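Local structure of periplasmic protein TorT (3O1I) at residues Ala10-Leu15 with Ser22-Met27; Val28-Lys33 with Leu255-Ala260; Gly35-Val40 with Thr60-Asn65; Pro89-Val94 with Ala261-His266. The protein probably binds a small solute, such as trimethylamine N-oxide, in the periplasm and relays its presence to a partner sensor kinase. All coordinates share one frame; numbering follows the deposited sequence.

The four contacts lie in one lobe of a two-lobed periplasmic binding protein, with centres 10 to 15 Å apart. Interactions 1, 3 and 4 all reach the same five-stranded parallel sheet: strand 7-12 serves interaction 1, its edge neighbour 37-42 interaction 3, and strand 90-92 interaction 4. Helix 18-32 is shared by interactions 1 and 2, and helix 249-263 by interactions 2 and 4. Along the chain, interaction 1 closes first and interaction 3 lies nested within the long loop closed by interaction 2, which in turn crosses interaction 4. A late helix thus returns to the first lobe after the chain has built the second sheet, a worked example of a lobe assembled from discontinuous sequence.

Interaction 1. Residues Ala10-Leu15 with Ser22-Met27; sequences AIYPHL and SVNYGM
The opening beta-alpha-beta unit, strand 7-12, helix 18-32 and strand 37-42, brings Tyr-12 and Ala-10 of its first strand against Asn-24 and Met-27 of its helix. The local axes run antiparallel and stand 11.1 Å apart. Tyr-12 spans this gap, with CG anti to the carbonyl carbon (chi1 -50°). Its phenol oxygen OH accepts a hydrogen bond of 2.9 Å from Asn-24 ND2, with the acceptor tilted somewhat from the amide plane; the N-H...O angle is 144°, short of straight. Amide and ring stand nearly perpendicular, and ND2 arrives at the ring edge. Asn-24 OD1 is hydrogen-bonded to Tyr-299 OH, so both ends of the buried amide have a partner.

Met-27 slides past the tyrosine in the opposite direction. Its SD lies 4.8 Å from the centroid of the Tyr-12 ring and 79° off the ring normal, a Met-aromatic contact at the edge, nearest to CE1. The same sulfur packs 3.7 Å from Ala-10 CB. Farther along, Leu-15 CD1 touches Asn-24 CB at 4.2 Å. A helix packed back against the strand that precedes it is characteristic of the right-handed beta-alpha-beta crossover of alpha/beta folds.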
loop_
_atom_site.group_PDB
_atom_site.type_symbol
_atom_site.label_atom_id
_atom_site.label_comp_id
_atom_site.label_asym_id
_atom_site.label_seq_id
_atom_site.Cartn_x
_atom_site.Cartn_y
_atom_site.Cartn_z
ATOM N N ALA D 10 -24.159 0.863 21.292
ATOM C CA ALA D 10 -23.211 -0.250 21.454
ATOM C C ALA D 10 -21.823 0.077 20.891
ATOM O O ALA D 10 -21.665 0.390 19.708
ATOM C CB ALA D 10 -23.765 -1.514 20.793
ATOM N N ILE D 11 -20.820 -0.014 21.757
ATOM C CA ILE D 11 -19.443 0.290 21.393
ATOM C C ILE D 11 -18.517 -0.924 21.401
ATOM O O ILE D 11 -17.984 -1.308 22.448
ATOM C CB ILE D 11 -18.864 1.385 22.345
ATOM C CG1 ILE D 11 -19.741 2.634 22.268
ATOM C CG2 ILE D 11 -17.427 1.735 21.970
ATOM C CD1 ILE D 11 -20.091 3.043 20.848
ATOM N N TYR D 12 -18.318 -1.516 20.226
ATOM C CA TYR D 12 -17.442 -2.678 20.091
ATOM C C TYR D 12 -15.975 -2.262 20.046
ATOM O O TYR D 12 -15.653 -1.077 19.984
ATOM C CB TYR D 12 -17.720 -3.416 18.797
ATOM C CG TYR D 12 -19.158 -3.758 18.519
ATOM C CD1 TYR D 12 -20.131 -3.706 19.521
ATOM C CD2 TYR D 12 -19.534 -4.217 17.254
ATOM C CE1 TYR D 12 -21.445 -4.117 19.266
ATOM C CE2 TYR D 12 -20.831 -4.623 16.993
ATOM C CZ TYR D 12 -21.777 -4.577 18.002
ATOM O OH TYR D 12 -23.034 -5.032 17.729
ATOM N N PRO D 13 -15.061 -3.237 20.104
ATOM C CA PRO D 13 -13.632 -2.906 20.046
ATOM C C PRO D 13 -13.220 -2.965 18.565
ATOM O O PRO D 13 -12.173 -2.456 18.172
ATOM C CB PRO D 13 -12.997 -4.000 20.890
ATOM C CG PRO D 13 -13.865 -5.180 20.586
ATOM C CD PRO D 13 -15.267 -4.610 20.602
ATOM N N HIS D 14 -14.084 -3.598 17.768
ATOM C CA HIS D 14 -13.929 -3.759 16.320
ATOM C C HIS D 14 -15.075 -4.610 15.775
ATOM O O HIS D 14 -15.982 -4.980 16.498
ATOM C CB HIS D 14 -12.628 -4.474 15.975
ATOM C CG HIS D 14 -12.619 -5.916 16.368
ATOM N ND1 HIS D 14 -11.987 -6.375 17.506
ATOM C CD2 HIS D 14 -13.201 -6.995 15.794
ATOM C CE1 HIS D 14 -12.181 -7.678 17.617
ATOM N NE2 HIS D 14 -12.916 -8.076 16.593
ATOM N N LEU D 15 -15.027 -4.918 14.490
ATOM C CA LEU D 15 -16.033 -5.762 13.879
ATOM C C LEU D 15 -15.363 -6.549 12.755
ATOM O O LEU D 15 -15.765 -6.484 11.590
ATOM C CB LEU D 15 -17.204 -4.938 13.337
ATOM C CG LEU D 15 -18.518 -5.728 13.145
ATOM C CD1 LEU D 15 -19.119 -6.062 14.495
ATOM C CD2 LEU D 15 -19.526 -4.916 12.348
ATOM N N SER D 22 -20.885 -11.853 15.090
ATOM C CA SER D 22 -22.007 -12.587 15.670
ATOM C C SER D 22 -22.567 -11.798 16.849
ATOM O O SER D 22 -23.763 -11.511 16.875
ATOM C CB SER D 22 -21.576 -14.003 16.090
ATOM O OG SER D 22 -21.598 -14.874 14.962
ATOM N N VAL D 23 -21.717 -11.437 17.813
ATOM C CA VAL D 23 -22.164 -10.615 18.949
ATOM C C VAL D 23 -23.029 -9.478 18.381
ATOM O O VAL D 23 -23.874 -8.909 19.069
ATOM C CB VAL D 23 -20.964 -9.959 19.699
ATOM C CG1 VAL D 23 -21.459 -8.937 20.718
ATOM C CG2 VAL D 23 -20.134 -11.016 20.386
ATOM N N ASN D 24 -22.796 -9.153 17.113
ATOM C CA ASN D 24 -23.530 -8.102 16.437
ATOM C C ASN D 24 -24.956 -8.548 16.210
ATOM O O ASN D 24 -25.881 -7.901 16.676
ATOM C CB ASN D 24 -22.862 -7.757 15.103
ATOM C CG ASN D 24 -23.557 -6.617 14.381
ATOM O OD1 ASN D 24 -24.204 -6.819 13.349
ATOM N ND2 ASN D 24 -23.441 -5.410 14.931
ATOM N N TYR D 25 -25.123 -9.653 15.489
ATOM C CA TYR D 25 -26.445 -10.216 15.189
ATOM C C TYR D 25 -27.273 -10.274 16.469
ATOM O O TYR D 25 -28.503 -10.148 16.451
ATOM C CB TYR D 25 -26.277 -11.634 14.633
ATOM C CG TYR D 25 -27.501 -12.212 13.959
ATOM C CD1 TYR D 25 -28.006 -11.637 12.799
ATOM C CD2 TYR D 25 -28.142 -13.354 14.466
ATOM C CE1 TYR D 25 -29.116 -12.176 12.147
ATOM C CE2 TYR D 25 -29.261 -13.903 13.821
ATOM C CZ TYR D 25 -29.740 -13.305 12.659
ATOM O OH TYR D 25 -30.836 -13.810 11.988
ATOM N N GLY D 26 -26.567 -10.456 17.581
ATOM C CA GLY D 26 -27.198 -10.560 18.885
ATOM C C GLY D 26 -27.827 -9.290 19.414
ATOM O O GLY D 26 -28.914 -9.327 19.987
ATOM N N MET D 27 -27.135 -8.170 19.242
ATOM C CA MET D 27 -27.640 -6.884 19.691
ATOM C C MET D 27 -28.607 -6.357 18.650
ATOM O O MET D 27 -29.621 -5.754 18.984
ATOM C CB MET D 27 -26.485 -5.908 19.875
ATOM C CG MET D 27 -25.479 -6.398 20.870
ATOM S SD MET D 27 -24.161 -5.230 21.084
ATOM C CE MET D 27 -24.394 -4.721 22.805
#

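Interaction 2. Residues Val28-Lys33 with Leu255-Ala260; sequences VSEAEK and LSVMQA
Val-257 meets Glu-30 where two helices far apart in the chain, 18-32 and 249-263, lie side by side. Their local axes approach to 8.7 Å and diverge by 37°, and the two side chains point into the gap from either helix. Glu-30 contributes the aliphatic part of its chain. With CG anti to the backbone N (chi1 -173°), the first two carbons are laid across the valine at a slant: CG is 3.7 Å from Val-257 CB, and Glu-30 CB is 3.9 Å from the same atom. A bend at chi2 (64°) then swings the carboxylate aside, toward Met-258, whose CB lies 4.4 Å from Glu-30 OE2.

The branches of Val-257 have different tasks. CG1, anti to the backbone N, turns toward the backbone around Glu-30 and comes within 4.3 Å of Ala-31 N. CG2, anti to the carbonyl carbon, touches Glu-30 CB at 4.1 Å and also reaches Met-27, about one turn before Glu-30 on helix 18-32. Met-258 offers the base of its chain, while its thioether leads away from the partner helix.

No hydrogen bond spans the gap, and contact is mainly between hydrocarbon groups. Glu-30 OE1 has a long, weak ion pair with Arg-254. Around this junction, Ser-256 and Val-257 pack on Met-27, and Leu-255 and Ser-256 touch Val-111, just after strand 107-110. Ala-31 of helix 18-32 packs on Leu-38 of strand 37-42. The two helices therefore cover the same side of the parallel sheet as neighbours.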
loop_
_atom_site.group_PDB
_atom_site.type_symbol
_atom_site.label_atom_id
_atom_site.label_comp_id
_atom_site.label_asym_id
_atom_site.label_seq_id
_atom_site.Cartn_x
_atom_site.Cartn_y
_atom_site.Cartn_z
ATOM N N VAL D 28 -28.290 -6.598 17.386
ATOM C CA VAL D 28 -29.140 -6.151 16.304
ATOM C C VAL D 28 -30.509 -6.794 16.379
ATOM O O VAL D 28 -31.518 -6.112 16.519
ATOM C CB VAL D 28 -28.538 -6.493 14.951
ATOM C CG1 VAL D 28 -29.552 -6.215 13.854
ATOM C CG2 VAL D 28 -27.298 -5.673 14.730
ATOM N N SER D 29 -30.539 -8.115 16.280
ATOM C CA SER D 29 -31.795 -8.849 16.322
ATOM C C SER D 29 -32.571 -8.630 17.619
ATOM O O SER D 29 -33.800 -8.631 17.614
ATOM C CB SER D 29 -31.525 -10.337 16.123
ATOM O OG SER D 29 -30.789 -10.544 14.930
ATOM N N GLU D 30 -31.854 -8.443 18.724
ATOM C CA GLU D 30 -32.487 -8.222 20.023
ATOM C C GLU D 30 -32.861 -6.749 20.209
ATOM O O GLU D 30 -33.296 -6.334 21.283
ATOM C CB GLU D 30 -31.550 -8.666 21.155
ATOM C CG GLU D 30 -32.179 -8.630 22.541
ATOM C CD GLU D 30 -33.338 -9.602 22.682
ATOM O OE1 GLU D 30 -34.252 -9.573 21.830
ATOM O OE2 GLU D 30 -33.340 -10.392 23.649
ATOM N N ALA D 31 -32.687 -5.966 19.150
ATOM C CA ALA D 31 -33.009 -4.544 19.177
ATOM C C ALA D 31 -34.324 -4.293 18.441
ATOM O O ALA D 31 -35.045 -3.348 18.756
ATOM C CB ALA D 31 -31.882 -3.737 18.539
ATOM N N GLU D 32 -34.631 -5.132 17.454
ATOM C CA GLU D 32 -35.876 -4.986 16.714
ATOM C C GLU D 32 -36.929 -5.834 17.425
ATOM O O GLU D 32 -38.124 -5.720 17.156
ATOM C CB GLU D 32 -35.698 -5.450 15.266
ATOM C CG GLU D 32 -35.315 -6.910 15.125
ATOM C CD GLU D 32 -36.482 -7.857 15.353
ATOM O OE1 GLU D 32 -36.231 -9.065 15.539
ATOM O OE2 GLU D 32 -37.647 -7.399 15.337
ATOM N N LYS D 33 -36.469 -6.684 18.339
ATOM C CA LYS D 33 -37.360 -7.552 19.103
ATOM C C LYS D 33 -37.755 -6.860 20.403
ATOM O O LYS D 33 -38.590 -7.358 21.158
ATOM C CB LYS D 33 -36.679 -8.888 19.404
ATOM C CG LYS D 33 -37.602 -9.944 19.990
ATOM C CD LYS D 33 -36.916 -11.299 20.043
ATOM C CE LYS D 33 -36.555 -11.798 18.644
ATOM N NZ LYS D 33 -35.846 -13.112 18.667
ATOM N N LEU D 255 -28.306 -10.587 25.250
ATOM C CA LEU D 255 -28.241 -10.356 26.678
ATOM C C LEU D 255 -27.961 -8.887 27.033
ATOM O O LEU D 255 -28.689 -8.297 27.836
ATOM C CB LEU D 255 -27.185 -11.285 27.290
ATOM C CG LEU D 255 -26.765 -11.145 28.759
ATOM C CD1 LEU D 255 -27.954 -10.769 29.630
ATOM C CD2 LEU D 255 -26.130 -12.461 29.216
ATOM N N SER D 256 -26.928 -8.296 26.431
ATOM C CA SER D 256 -26.577 -6.897 26.699
ATOM C C SER D 256 -27.681 -5.931 26.295
ATOM O O SER D 256 -27.976 -4.988 27.022
ATOM C CB SER D 256 -25.282 -6.520 25.983
ATOM O OG SER D 256 -24.228 -6.344 26.915
ATOM N N VAL D 257 -28.282 -6.153 25.131
ATOM C CA VAL D 257 -29.372 -5.294 24.682
ATOM C C VAL D 257 -30.464 -5.306 25.747
ATOM O O VAL D 257 -30.866 -4.260 26.261
ATOM C CB VAL D 257 -29.995 -5.805 23.379
ATOM C CG1 VAL D 257 -31.299 -5.079 23.109
ATOM C CG2 VAL D 257 -29.036 -5.603 22.234
ATOM N N MET D 258 -30.942 -6.507 26.065
ATOM C CA MET D 258 -31.988 -6.685 27.055
ATOM C C MET D 258 -31.624 -5.996 28.356
ATOM O O MET D 258 -32.408 -5.222 28.888
ATOM C CB MET D 258 -32.218 -8.172 27.311
ATOM C CG MET D 258 -33.232 -8.459 28.403
ATOM S SD MET D 258 -32.666 -9.768 29.491
ATOM C CE MET D 258 -31.589 -8.839 30.652
ATOM N N GLN D 259 -30.432 -6.284 28.870
ATOM C CA GLN D 259 -29.987 -5.672 30.121
ATOM C C GLN D 259 -30.268 -4.166 30.178
ATOM O O GLN D 259 -30.907 -3.688 31.112
ATOM C CB GLN D 259 -28.488 -5.905 30.345
ATOM C CG GLN D 259 -28.080 -7.337 30.616
ATOM C CD GLN D 259 -26.771 -7.404 31.378
ATOM O OE1 GLN D 259 -25.799 -6.742 31.020
ATOM N NE2 GLN D 259 -26.739 -8.204 32.438
ATOM N N ALA D 260 -29.789 -3.422 29.183
ATOM C CA ALA D 260 -29.996 -1.981 29.162
ATOM C C ALA D 260 -31.447 -1.619 28.874
ATOM O O ALA D 260 -31.982 -0.687 29.469
ATOM C CB ALA D 260 -29.077 -1.333 28.138
#

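Interaction 3. Residues Gly35-Val40 with Thr60-Asn65; sequences GVNLRV and TQWGAN
Asn-37, the first residue of strand 37-42, meets the six-membered ring of Trp-62 at the end of helix 49-62. The side chains come from opposite directions, and the amide plane is inclined by 41° to the indole, so they neither stack nor meet at right angles. CG of Asn-37 lies 3.6 Å from Trp-62 CH2. The still closer placing of the amide nitrogen is doubtful at this resolution, whereas the backbone O of Asn-37 lies near the plane of the indole, at its edge.

Leu-38 points to the other side of the strand, and Arg-39 returns to the tryptophan. Its CG is anti to the backbone N (chi1 -167°) and the chain is extended from there to NE, which draws the aliphatic part over one indole face. Arg-39 CB stands 4.1 Å from the centroid of the Trp-62 six-membered ring, 23° off the normal, a CH-pi contact. Arg-39 CD lies 3.8 Å above the indole plane of Trp-62, offset toward the rim. The guanidinium is nearly perpendicular to the ring. Its NH1 is close to the indole NE1, but both are donors and no hydrogen bond joins them.

Trp-62 also makes a cation-pi contact with Lys-7 of the neighbouring strand 7-12, and Lys-7 NZ is hydrogen-bonded to the backbone O of Trp-62. Val-36 packs instead on Ala-31 of helix 18-32, the helix that Leu-38 faces, so this edge strand lies between that helix and the end of helix 49-62.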
loop_
_atom_site.group_PDB
_atom_site.type_symbol
_atom_site.label_atom_id
_atom_site.label_comp_id
_atom_site.label_asym_id
_atom_site.label_seq_id
_atom_site.Cartn_x
_atom_site.Cartn_y
_atom_site.Cartn_z
ATOM N N GLY D 35 -37.812 -3.340 20.045
ATOM C CA GLY D 35 -38.093 -2.062 19.411
ATOM C C GLY D 35 -37.273 -0.858 19.838
ATOM O O GLY D 35 -37.697 0.277 19.619
ATOM N N VAL D 36 -36.103 -1.088 20.431
ATOM C CA VAL D 36 -35.254 0.011 20.883
ATOM C C VAL D 36 -34.532 0.719 19.740
ATOM O O VAL D 36 -34.651 0.343 18.572
ATOM C CB VAL D 36 -34.188 -0.460 21.909
ATOM C CG1 VAL D 36 -34.854 -1.219 23.048
ATOM C CG2 VAL D 36 -33.141 -1.313 21.221
ATOM N N ASN D 37 -33.788 1.757 20.106
ATOM C CA ASN D 37 -33.019 2.565 19.170
ATOM C C ASN D 37 -31.536 2.328 19.447
ATOM O O ASN D 37 -30.921 2.986 20.289
ATOM C CB ASN D 37 -33.384 4.040 19.355
ATOM C CG ASN D 37 -32.456 4.968 18.619
ATOM O OD1 ASN D 37 -32.265 4.844 17.411
ATOM N ND2 ASN D 37 -31.875 5.914 19.347
ATOM N N LEU D 38 -30.971 1.369 18.724
ATOM C CA LEU D 38 -29.575 1.002 18.890
ATOM C C LEU D 38 -28.693 1.357 17.694
ATOM O O LEU D 38 -29.003 1.033 16.540
ATOM C CB LEU D 38 -29.487 -0.502 19.192
ATOM C CG LEU D 38 -28.149 -1.233 19.372
ATOM C CD1 LEU D 38 -27.555 -1.569 18.018
ATOM C CD2 LEU D 38 -27.200 -0.389 20.208
ATOM N N ARG D 39 -27.597 2.044 17.994
ATOM C CA ARG D 39 -26.633 2.441 16.983
ATOM C C ARG D 39 -25.328 1.796 17.393
ATOM O O ARG D 39 -25.007 1.713 18.581
ATOM C CB ARG D 39 -26.482 3.963 16.939
ATOM C CG ARG D 39 -25.738 4.496 15.708
ATOM C CD ARG D 39 -26.090 5.966 15.480
ATOM N NE ARG D 39 -25.494 6.544 14.278
ATOM C CZ ARG D 39 -25.813 7.745 13.798
ATOM N NH1 ARG D 39 -26.723 8.490 14.412
ATOM N NH2 ARG D 39 -25.223 8.206 12.702
ATOM N N VAL D 40 -24.579 1.338 16.401
ATOM C CA VAL D 40 -23.315 0.668 16.648
ATOM C C VAL D 40 -22.073 1.400 16.136
ATOM O O VAL D 40 -21.994 1.777 14.965
ATOM C CB VAL D 40 -23.358 -0.742 16.040
ATOM C CG1 VAL D 40 -24.110 -1.676 16.968
ATOM C CG2 VAL D 40 -24.054 -0.693 14.675
ATOM N N THR D 60 -22.586 9.816 23.727
ATOM C CA THR D 60 -23.238 10.797 24.590
ATOM C C THR D 60 -23.858 11.931 23.764
ATOM O O THR D 60 -25.053 12.214 23.895
ATOM C CB THR D 60 -22.238 11.396 25.619
ATOM O OG1 THR D 60 -21.278 12.228 24.948
ATOM C CG2 THR D 60 -21.504 10.280 26.349
ATOM N N GLN D 61 -23.046 12.566 22.915
ATOM C CA GLN D 61 -23.503 13.665 22.063
ATOM C C GLN D 61 -24.748 13.240 21.297
ATOM O O GLN D 61 -25.637 14.044 21.039
ATOM C CB GLN D 61 -22.399 14.078 21.075
ATOM C CG GLN D 61 -21.042 14.350 21.732
ATOM C CD GLN D 61 -19.980 14.853 20.758
ATOM O OE1 GLN D 61 -19.801 14.305 19.667
ATOM N NE2 GLN D 61 -19.258 15.892 21.163
ATOM N N TRP D 62 -24.807 11.965 20.937
ATOM C CA TRP D 62 -25.951 11.435 20.208
ATOM C C TRP D 62 -27.138 11.340 21.158
ATOM O O TRP D 62 -28.285 11.173 20.734
ATOM C CB TRP D 62 -25.625 10.051 19.651
ATOM C CG TRP D 62 -26.703 9.469 18.787
ATOM C CD1 TRP D 62 -27.183 9.979 17.613
ATOM C CD2 TRP D 62 -27.393 8.233 19.001
ATOM N NE1 TRP D 62 -28.127 9.131 17.078
ATOM C CE2 TRP D 62 -28.275 8.053 17.908
ATOM C CE3 TRP D 62 -27.351 7.257 20.009
ATOM C CZ2 TRP D 62 -29.110 6.935 17.795
ATOM C CZ3 TRP D 62 -28.181 6.146 19.895
ATOM C CH2 TRP D 62 -29.049 5.995 18.792
ATOM N N GLY D 63 -26.842 11.441 22.450
ATOM C CA GLY D 63 -27.877 11.373 23.464
ATOM C C GLY D 63 -28.274 9.958 23.833
ATOM O O GLY D 63 -29.455 9.632 23.897
ATOM N N ALA D 64 -27.282 9.114 24.082
ATOM C CA ALA D 64 -27.546 7.732 24.450
ATOM C C ALA D 64 -27.889 7.625 25.938
ATOM O O ALA D 64 -27.082 7.982 26.805
ATOM C CB ALA D 64 -26.335 6.866 24.117
ATOM N N ASN D 65 -29.097 7.141 26.219
ATOM C CA ASN D 65 -29.576 6.972 27.587
ATOM C C ASN D 65 -28.650 6.020 28.349
ATOM O O ASN D 65 -28.140 6.344 29.425
ATOM C CB ASN D 65 -30.999 6.416 27.559
ATOM C CG ASN D 65 -31.921 7.232 26.671
ATOM O OD1 ASN D 65 -32.048 8.445 26.842
ATOM N ND2 ASN D 65 -32.571 6.570 25.718
#

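Interaction 4. Residues Pro89-Val94 with Ala261-His266; sequences PVFATV and AHYLRH
Phe-91 turns the edge of its ring toward the face of Tyr-263 in an offset edge-to-face (T-shaped) pair, with centroids 5.9 Å apart and planes at 71°. The leading atom is CZ, at the far end of the phenylalanine. It meets the root of the tyrosine, 3.4 Å from Tyr-263 CB, which lies near the plane of the phenylalanine ring. From there CZ reaches only the near part of the tyrosine ring, at CG (3.9 Å) and CD2 (4.2 Å), and this is the source of the offset.

Tyr-263 sits at the C-terminal end of helix 249-263. Its CG is anti to the backbone N (chi1 171°), which carries the ring past Phe-91 and on to Pro-89, just before the strand. Pro-89 CB is 3.7 Å from Tyr-263 CE2, and CG of the proline comes almost as near to that ring atom. The tyrosine thus spans both residues, with Phe-91 at its base and Pro-89 farther out.

Phe-91 is also covered by Gln-259 and Ala-260, and it packs on Ile-68 and Lys-108 of the flanking strands. Tyr-263 in turn touches Lys-108 and Tyr-269. No hydrogen bond or salt bridge crosses between the two segments. The helix end is therefore held against strand 90-92 by shape and dispersion, with at most a small electrostatic contribution from the Phe-91 CZ-H, since it meets the base of the tyrosine more than its ring centre.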
loop_
_atom_site.group_PDB
_atom_site.type_symbol
_atom_site.label_atom_id
_atom_site.label_comp_id
_atom_site.label_asym_id
_atom_site.label_seq_id
_atom_site.Cartn_x
_atom_site.Cartn_y
_atom_site.Cartn_z
ATOM N N PRO D 89 -25.580 5.232 32.158
ATOM C CA PRO D 89 -25.385 3.905 32.742
ATOM C C PRO D 89 -24.762 3.014 31.682
ATOM O O PRO D 89 -25.298 2.890 30.576
ATOM C CB PRO D 89 -26.805 3.479 33.085
ATOM C CG PRO D 89 -27.592 4.065 31.951
ATOM C CD PRO D 89 -27.002 5.454 31.833
ATOM N N VAL D 90 -23.629 2.405 32.014
ATOM C CA VAL D 90 -22.938 1.543 31.068
ATOM C C VAL D 90 -23.235 0.070 31.319
ATOM O O VAL D 90 -23.477 -0.347 32.452
ATOM C CB VAL D 90 -21.405 1.756 31.126
ATOM C CG1 VAL D 90 -21.076 3.224 30.944
ATOM C CG2 VAL D 90 -20.858 1.252 32.444
ATOM N N PHE D 91 -23.225 -0.704 30.241
ATOM C CA PHE D 91 -23.470 -2.138 30.300
ATOM C C PHE D 91 -22.316 -2.849 29.591
ATOM O O PHE D 91 -22.187 -2.739 28.368
ATOM C CB PHE D 91 -24.786 -2.502 29.588
ATOM C CG PHE D 91 -26.025 -2.172 30.372
ATOM C CD1 PHE D 91 -26.559 -0.888 30.360
ATOM C CD2 PHE D 91 -26.662 -3.156 31.127
ATOM C CE1 PHE D 91 -27.707 -0.587 31.088
ATOM C CE2 PHE D 91 -27.808 -2.863 31.858
ATOM C CZ PHE D 91 -28.331 -1.576 31.837
ATOM N N ALA D 92 -21.478 -3.562 30.344
ATOM C CA ALA D 92 -20.364 -4.294 29.743
ATOM C C ALA D 92 -20.970 -5.373 28.838
ATOM O O ALA D 92 -21.858 -6.106 29.263
ATOM C CB ALA D 92 -19.492 -4.923 30.829
ATOM N N THR D 93 -20.493 -5.468 27.596
ATOM C CA THR D 93 -21.033 -6.440 26.649
ATOM C C THR D 93 -20.287 -7.752 26.539
ATOM O O THR D 93 -20.920 -8.805 26.484
ATOM C CB THR D 93 -21.100 -5.889 25.220
ATOM O OG1 THR D 93 -21.562 -4.537 25.248
ATOM C CG2 THR D 93 -22.056 -6.742 24.370
ATOM N N VAL D 94 -18.959 -7.711 26.474
ATOM C CA VAL D 94 -18.216 -8.957 26.343
ATOM C C VAL D 94 -16.911 -8.959 27.083
ATOM O O VAL D 94 -16.350 -10.010 27.336
ATOM C CB VAL D 94 -17.926 -9.289 24.868
ATOM C CG1 VAL D 94 -17.092 -10.536 24.774
ATOM C CG2 VAL D 94 -19.220 -9.482 24.112
ATOM N N ALA D 261 -32.087 -2.353 27.971
ATOM C CA ALA D 261 -33.481 -2.073 27.633
ATOM C C ALA D 261 -34.412 -2.261 28.838
ATOM O O ALA D 261 -35.485 -1.659 28.908
ATOM C CB ALA D 261 -33.924 -2.960 26.478
ATOM N N HIS D 262 -33.990 -3.098 29.783
ATOM C CA HIS D 262 -34.761 -3.374 30.994
ATOM C C HIS D 262 -34.482 -2.320 32.058
ATOM O O HIS D 262 -35.399 -1.806 32.686
ATOM C CB HIS D 262 -34.413 -4.766 31.531
ATOM C CG HIS D 262 -35.283 -5.856 30.986
ATOM N ND1 HIS D 262 -35.727 -5.879 29.681
ATOM C CD2 HIS D 262 -35.788 -6.968 31.572
ATOM C CE1 HIS D 262 -36.468 -6.955 29.486
ATOM N NE2 HIS D 262 -36.522 -7.633 30.619
ATOM N N TYR D 263 -33.208 -2.005 32.261
ATOM C CA TYR D 263 -32.829 -0.992 33.236
ATOM C C TYR D 263 -33.423 0.351 32.823
ATOM O O TYR D 263 -33.489 1.281 33.622
ATOM C CB TYR D 263 -31.311 -0.876 33.310
ATOM C CG TYR D 263 -30.827 0.284 34.134
ATOM C CD1 TYR D 263 -30.600 0.151 35.498
ATOM C CD2 TYR D 263 -30.594 1.520 33.547
ATOM C CE1 TYR D 263 -30.146 1.225 36.258
ATOM C CE2 TYR D 263 -30.142 2.604 34.296
ATOM C CZ TYR D 263 -29.919 2.449 35.650
ATOM O OH TYR D 263 -29.455 3.512 36.385
ATOM N N LEU D 264 -33.851 0.453 31.568
ATOM C CA LEU D 264 -34.435 1.693 31.081
ATOM C C LEU D 264 -35.959 1.631 30.977
ATOM O O LEU D 264 -36.589 2.511 30.393
ATOM C CB LEU D 264 -33.832 2.084 29.725
ATOM C CG LEU D 264 -32.351 2.497 29.670
ATOM C CD1 LEU D 264 -32.056 3.051 28.275
ATOM C CD2 LEU D 264 -32.027 3.547 30.736
ATOM N N ARG D 265 -36.545 0.585 31.541
ATOM C CA ARG D 265 -37.993 0.432 31.553
ATOM C C ARG D 265 -38.334 -0.163 32.918
ATOM O O ARG D 265 -39.456 -0.608 33.169
ATOM C CB ARG D 265 -38.458 -0.497 30.428
ATOM C CG ARG D 265 -38.051 -0.046 29.036
ATOM C CD ARG D 265 -38.946 -0.673 27.978
ATOM N NE ARG D 265 -38.303 -0.710 26.670
ATOM C CZ ARG D 265 -38.932 -0.969 25.526
ATOM N NH1 ARG D 265 -40.235 -1.213 25.520
ATOM N NH2 ARG D 265 -38.255 -0.986 24.386
ATOM N N HIS D 266 -37.325 -0.143 33.785
ATOM C CA HIS D 266 -37.380 -0.658 35.148
ATOM C C HIS D 266 -37.964 -2.062 35.282
ATOM O O HIS D 266 -38.750 -2.340 36.196
ATOM C CB HIS D 266 -38.132 0.311 36.061
ATOM C CG HIS D 266 -37.503 0.467 37.412
ATOM N ND1 HIS D 266 -36.232 0.972 37.585
ATOM C CD2 HIS D 266 -37.958 0.166 38.652
ATOM C CE1 HIS D 266 -35.932 0.976 38.872
ATOM N NE2 HIS D 266 -36.962 0.492 39.541
#